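Local coordinates for minor capsid protein (Enterobacteria phage PRD1, PDB 1YQ5) that joins two partner proteins in building the spike complexes at the five-fold vertices of the phage capsid, where it is essential for infectivity, at residues Ala49-Ser58 and Val111-Phe122. Sequence-based numbering, arbitrary orientation.
Sequences AGIQLAAGKS and VLGVVSLDVLKF. Unlike the reference sequence in segment 111-122: Val115 (reference Pro).
Ile51 lays CG1 and CD1 obliquely against the Phe122 ring, reaching CE1 at 3.8 Å from CD1; Ile138 of strand 135-142 also touches both residues. The other flat group, the Asp118 carboxylate, serves the loop 111-118. OD2 takes Gly113 N through the syn lone pair, while Val114 N comes from above the plane, 43° out of it; OD1 is met by Leu112 N on the syn side but tilted out of the plane. An acidic side chain suits this place, since its two oxygens collect three backbone N-H groups and a water shared with Leu53 O. Asp118 O accepts Leu53 N at 2.9 Å, next to the antiparallel hydrogen-bonded pair Ile51-Leu120. Strands 51-53 and 119-126 are neighbours in one sheet of the jelly roll of this trimeric domain. Its inner side carries Leu53, whose CD1 packs 3.7 Å from Leu120 CG, with Tyr83 touching both. Gly50 has backbone angles that suit glycine, and its bare CA comes 3.4 Å from Leu120 O. The two methyls of branched Val111 pack against the type II turn Ala54-Lys57: CG1, anti to the backbone N (chi1 175°), lies 3.5 Å from Ala54 O, and CG2 meets Lys57 C. The short Ser58 side chain puts OG beside the neighbouring backbone, accepting Val111 N at 2.8 Å, nearly straight at 171°.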
ATOM      1  N   ALA A  49      -0.840   1.080 -23.817  1.00 11.96           N
ATOM      2  CA  ALA A  49      -0.777  -0.213 -23.127  1.00 12.58           C
ATOM      3  C   ALA A  49      -0.733  -0.090 -21.599  1.00 12.42           C
ATOM      4  O   ALA A  49      -1.123  -1.011 -20.887  1.00 12.01           O
ATOM      5  CB  ALA A  49       0.440  -1.000 -23.613  1.00 13.52           C
ATOM      6  N   GLY A  50      -0.255   1.048 -21.108  1.00 12.80           N
ATOM      7  CA  GLY A  50      -0.157   1.275 -19.674  1.00 12.73           C
ATOM      8  C   GLY A  50       1.047   2.163 -19.439  1.00 13.57           C
ATOM      9  O   GLY A  50       1.152   3.229 -20.042  1.00 14.66           O
ATOM     10  N   ILE A  51       1.959   1.746 -18.569  1.00 13.07           N
ATOM     11  CA  ILE A  51       3.167   2.528 -18.340  1.00 13.17           C
ATOM     12  C   ILE A  51       4.356   1.681 -18.779  1.00 13.50           C
ATOM     13  O   ILE A  51       4.616   0.615 -18.216  1.00 14.34           O
ATOM     14  CB  ILE A  51       3.333   2.931 -16.861  1.00 12.31           C
ATOM     15  CG1 ILE A  51       2.214   3.895 -16.458  1.00 11.00           C
ATOM     16  CG2 ILE A  51       4.687   3.609 -16.656  1.00 12.51           C
ATOM     17  CD1 ILE A  51       2.315   4.391 -15.025  1.00 12.08           C
ATOM     18  N   GLN A  52       5.059   2.162 -19.798  1.00 13.90           N
ATOM     19  CA  GLN A  52       6.211   1.467 -20.361  1.00 14.85           C
ATOM     20  C   GLN A  52       7.471   1.623 -19.520  1.00 14.41           C
ATOM     21  O   GLN A  52       7.745   2.702 -18.987  1.00 15.27           O
ATOM     22  CB  GLN A  52       6.529   2.013 -21.758  1.00 15.93           C
ATOM     23  CG  GLN A  52       5.378   2.024 -22.757  1.00 18.11           C
ATOM     24  CD  GLN A  52       5.007   0.640 -23.232  1.00 19.29           C
ATOM     25  OE1 GLN A  52       5.874  -0.218 -23.424  1.00 21.28           O
ATOM     26  NE2 GLN A  52       3.719   0.414 -23.446  1.00 16.60           N
ATOM     27  N   LEU A  53       8.239   0.543 -19.410  1.00 14.04           N
ATOM     28  CA  LEU A  53       9.509   0.577 -18.691  1.00 13.76           C
ATOM     29  C   LEU A  53      10.580   0.505 -19.773  1.00 14.49           C
ATOM     30  O   LEU A  53      10.609  -0.447 -20.551  1.00 13.83           O
ATOM     31  CB  LEU A  53       9.655  -0.615 -17.742  1.00 12.47           C
ATOM     32  CG  LEU A  53       9.029  -0.472 -16.350  1.00 12.59           C
ATOM     33  CD1 LEU A  53       7.518  -0.387 -16.466  1.00 10.52           C
ATOM     34  CD2 LEU A  53       9.436  -1.654 -15.486  1.00 12.73           C
ATOM     35  N   ALA A  54      11.443   1.515 -19.827  1.00 15.57           N
ATOM     36  CA  ALA A  54      12.505   1.565 -20.831  1.00 15.81           C
ATOM     37  C   ALA A  54      13.517   0.438 -20.647  1.00 15.63           C
ATOM     38  O   ALA A  54      13.707  -0.069 -19.540  1.00 15.37           O
ATOM     39  CB  ALA A  54      13.213   2.917 -20.772  1.00 14.88           C
ATOM     40  N   ALA A  55      14.164   0.049 -21.741  1.00 14.14           N
ATOM     41  CA  ALA A  55      15.159  -1.013 -21.708  1.00 15.20           C
ATOM     42  C   ALA A  55      16.245  -0.682 -20.690  1.00 14.84           C
ATOM     43  O   ALA A  55      16.639   0.474 -20.548  1.00 14.12           O
ATOM     44  CB  ALA A  55      15.780  -1.189 -23.097  1.00 16.87           C
ATOM     45  N   GLY A  56      16.718  -1.702 -19.981  1.00 14.17           N
ATOM     46  CA  GLY A  56      17.762  -1.500 -18.994  1.00 15.42           C
ATOM     47  C   GLY A  56      17.264  -1.014 -17.646  1.00 15.70           C
ATOM     48  O   GLY A  56      18.068  -0.756 -16.751  1.00 15.45           O
ATOM     49  N   LYS A  57      15.947  -0.913 -17.481  1.00 13.45           N
ATOM     50  CA  LYS A  57      15.378  -0.421 -16.229  1.00 14.21           C
ATOM     51  C   LYS A  57      14.865  -1.483 -15.251  1.00 14.43           C
ATOM     52  O   LYS A  57      13.914  -1.232 -14.514  1.00 12.61           O
ATOM     53  CB  LYS A  57      14.253   0.580 -16.525  1.00 13.75           C
ATOM     54  CG  LYS A  57      14.715   1.888 -17.178  1.00 16.38           C
ATOM     55  CD  LYS A  57      15.536   2.740 -16.218  1.00 15.84           C
ATOM     56  CE  LYS A  57      16.070   4.001 -16.892  1.00 17.16           C
ATOM     57  NZ  LYS A  57      16.807   4.870 -15.916  1.00 18.89           N
ATOM     58  N   SER A  58      15.481  -2.662 -15.233  1.00 14.27           N
ATOM     59  CA  SER A  58      15.044  -3.691 -14.292  1.00 14.24           C
ATOM     60  C   SER A  58      15.283  -3.148 -12.885  1.00 13.81           C
ATOM     61  O   SER A  58      16.209  -2.369 -12.666  1.00 14.14           O
ATOM     62  CB  SER A  58      15.847  -4.982 -14.487  1.00 13.20           C
ATOM     63  OG  SER A  58      15.521  -5.609 -15.714  1.00 11.10           O
ATOM     64  N   VAL A 111      13.011  -6.198 -16.818  1.00 13.74           N
ATOM     65  CA  VAL A 111      12.771  -5.571 -18.109  1.00 14.32           C
ATOM     66  C   VAL A 111      13.522  -6.371 -19.166  1.00 15.65           C
ATOM     67  O   VAL A 111      14.747  -6.433 -19.152  1.00 16.68           O
ATOM     68  CB  VAL A 111      13.261  -4.112 -18.110  1.00 14.13           C
ATOM     69  CG1 VAL A 111      13.115  -3.508 -19.504  1.00 13.21           C
ATOM     70  CG2 VAL A 111      12.455  -3.306 -17.094  1.00 12.10           C
ATOM     71  N   LEU A 112      12.774  -6.990 -20.072  1.00 15.94           N
ATOM     72  CA  LEU A 112      13.353  -7.815 -21.124  1.00 16.43           C
ATOM     73  C   LEU A 112      13.935  -7.015 -22.281  1.00 17.02           C
ATOM     74  O   LEU A 112      14.778  -7.516 -23.025  1.00 16.30           O
ATOM     75  CB  LEU A 112      12.291  -8.771 -21.669  1.00 16.46           C
ATOM     76  CG  LEU A 112      11.686  -9.752 -20.664  1.00 16.98           C
ATOM     77  CD1 LEU A 112      10.412 -10.355 -21.231  1.00 18.16           C
ATOM     78  CD2 LEU A 112      12.700 -10.839 -20.334  1.00 18.68           C
ATOM     79  N   GLY A 113      13.492  -5.772 -22.433  1.00 15.91           N
ATOM     80  CA  GLY A 113      13.968  -4.967 -23.542  1.00 16.26           C
ATOM     81  C   GLY A 113      13.028  -5.158 -24.723  1.00 16.69           C
ATOM     82  O   GLY A 113      13.406  -4.967 -25.880  1.00 15.50           O
ATOM     83  N   VAL A 114      11.796  -5.558 -24.418  1.00 15.18           N
ATOM     84  CA  VAL A 114      10.757  -5.769 -25.425  1.00 14.34           C
ATOM     85  C   VAL A 114       9.621  -4.852 -24.983  1.00 14.37           C
ATOM     86  O   VAL A 114       8.873  -5.173 -24.057  1.00 11.82           O
ATOM     87  CB  VAL A 114      10.281  -7.233 -25.433  1.00 13.98           C
ATOM     88  CG1 VAL A 114       9.254  -7.448 -26.543  1.00 14.85           C
ATOM     89  CG2 VAL A 114      11.471  -8.157 -25.624  1.00 15.33           C
ATOM     90  N   VAL A 115       9.506  -3.707 -25.647  1.00 14.72           N
ATOM     91  CA  VAL A 115       8.511  -2.706 -25.274  1.00 15.72           C
ATOM     92  C   VAL A 115       7.117  -3.240 -24.979  1.00 15.57           C
ATOM     93  O   VAL A 115       6.540  -2.923 -23.936  1.00 15.66           O
ATOM     94  CB  VAL A 115       8.409  -1.577 -26.342  1.00 16.54           C
ATOM     95  CG1 VAL A 115       9.797  -1.055 -26.675  1.00 18.07           C
ATOM     96  CG2 VAL A 115       7.717  -2.080 -27.593  1.00 18.30           C
ATOM     97  N   SER A 116       6.578  -4.059 -25.874  1.00 14.76           N
ATOM     98  CA  SER A 116       5.237  -4.585 -25.674  1.00 15.15           C
ATOM     99  C   SER A 116       5.097  -5.521 -24.474  1.00 14.28           C
ATOM    100  O   SER A 116       3.985  -5.790 -24.029  1.00 13.30           O
ATOM    101  CB  SER A 116       4.757  -5.274 -26.951  1.00 16.12           C
ATOM    102  OG  SER A 116       4.565  -4.311 -27.976  1.00 17.07           O
ATOM    103  N   LEU A 117       6.217  -6.008 -23.950  1.00 13.98           N
ATOM    104  CA  LEU A 117       6.188  -6.899 -22.788  1.00 13.21           C
ATOM    105  C   LEU A 117       6.530  -6.181 -21.478  1.00 13.19           C
ATOM    106  O   LEU A 117       5.997  -6.526 -20.417  1.00 13.44           O
ATOM    107  CB  LEU A 117       7.170  -8.056 -22.979  1.00 13.03           C
ATOM    108  CG  LEU A 117       6.866  -9.034 -24.110  1.00 11.60           C
ATOM    109  CD1 LEU A 117       7.990 -10.056 -24.224  1.00 12.33           C
ATOM    110  CD2 LEU A 117       5.532  -9.716 -23.844  1.00 11.78           C
ATOM    111  N   ASP A 118       7.422  -5.195 -21.554  1.00 12.62           N
ATOM    112  CA  ASP A 118       7.847  -4.445 -20.372  1.00 13.47           C
ATOM    113  C   ASP A 118       6.910  -3.278 -20.092  1.00 12.70           C
ATOM    114  O   ASP A 118       7.283  -2.113 -20.241  1.00 12.34           O
ATOM    115  CB  ASP A 118       9.277  -3.926 -20.561  1.00 13.16           C
ATOM    116  CG  ASP A 118      10.259  -5.033 -20.894  1.00 14.57           C
ATOM    117  OD1 ASP A 118      10.100  -6.145 -20.348  1.00 14.91           O
ATOM    118  OD2 ASP A 118      11.196  -4.788 -21.687  1.00 12.94           O
ATOM    119  N   VAL A 119       5.694  -3.596 -19.669  1.00 13.09           N
ATOM    120  CA  VAL A 119       4.711  -2.562 -19.395  1.00 14.16           C
ATOM    121  C   VAL A 119       3.846  -2.875 -18.185  1.00 13.89           C
ATOM    122  O   VAL A 119       3.378  -3.996 -18.012  1.00 13.25           O
ATOM    123  CB  VAL A 119       3.781  -2.347 -20.619  1.00 14.38           C
ATOM    124  CG1 VAL A 119       3.117  -3.659 -21.003  1.00 16.87           C
ATOM    125  CG2 VAL A 119       2.715  -1.298 -20.298  1.00 15.64           C
ATOM    126  N   LEU A 120       3.659  -1.872 -17.339  1.00 14.04           N
ATOM    127  CA  LEU A 120       2.813  -2.015 -16.165  1.00 13.74           C
ATOM    128  C   LEU A 120       1.398  -1.764 -16.673  1.00 13.97           C
ATOM    129  O   LEU A 120       1.127  -0.713 -17.260  1.00 13.52           O
ATOM    130  CB  LEU A 120       3.186  -0.969 -15.113  1.00 13.12           C
ATOM    131  CG  LEU A 120       4.530  -1.164 -14.406  1.00 13.38           C
ATOM    132  CD1 LEU A 120       4.909   0.100 -13.655  1.00 13.12           C
ATOM    133  CD2 LEU A 120       4.432  -2.348 -13.454  1.00 12.47           C
ATOM    134  N   LYS A 121       0.506  -2.728 -16.465  1.00 12.59           N
ATOM    135  CA  LYS A 121      -0.874  -2.588 -16.915  1.00 12.83           C
ATOM    136  C   LYS A 121      -1.789  -2.313 -15.725  1.00 12.91           C
ATOM    137  O   LYS A 121      -1.642  -2.921 -14.664  1.00 10.72           O
ATOM    138  CB  LYS A 121      -1.318  -3.853 -17.649  1.00 12.48           C
ATOM    139  CG  LYS A 121      -0.519  -4.139 -18.921  1.00 14.36           C
ATOM    140  CD  LYS A 121      -1.002  -5.410 -19.607  1.00 14.81           C
ATOM    141  CE  LYS A 121      -0.263  -5.651 -20.916  1.00 14.93           C
ATOM    142  NZ  LYS A 121      -0.747  -6.883 -21.604  1.00 12.70           N
ATOM    143  N   PHE A 122      -2.733  -1.395 -15.907  1.00 12.39           N
ATOM    144  CA  PHE A 122      -3.646  -1.022 -14.833  1.00 12.51           C
ATOM    145  C   PHE A 122      -5.115  -1.166 -15.208  1.00 13.08           C
ATOM    146  O   PHE A 122      -5.504  -0.930 -16.357  1.00 14.34           O
ATOM    147  CB  PHE A 122      -3.399   0.433 -14.408  1.00 11.77           C
ATOM    148  CG  PHE A 122      -1.989   0.712 -13.975  1.00 12.54           C
ATOM    149  CD1 PHE A 122      -0.980   0.913 -14.915  1.00 13.27           C
ATOM    150  CD2 PHE A 122      -1.665   0.765 -12.621  1.00 12.39           C
ATOM    151  CE1 PHE A 122       0.332   1.164 -14.516  1.00 12.95           C
ATOM    152  CE2 PHE A 122      -0.357   1.013 -12.209  1.00 13.16           C
ATOM    153  CZ  PHE A 122       0.646   1.214 -13.162  1.00 13.73           C
TER
HETATM  154  O   HOH W   1      -2.906  -0.625 -18.766  1.00  8.88           O
HETATM  155  O   HOH W   2      11.774  -2.211 -22.447  1.00 12.66           O
HETATM  156  O   HOH W   3      16.481  -4.471 -20.164  1.00 26.23           O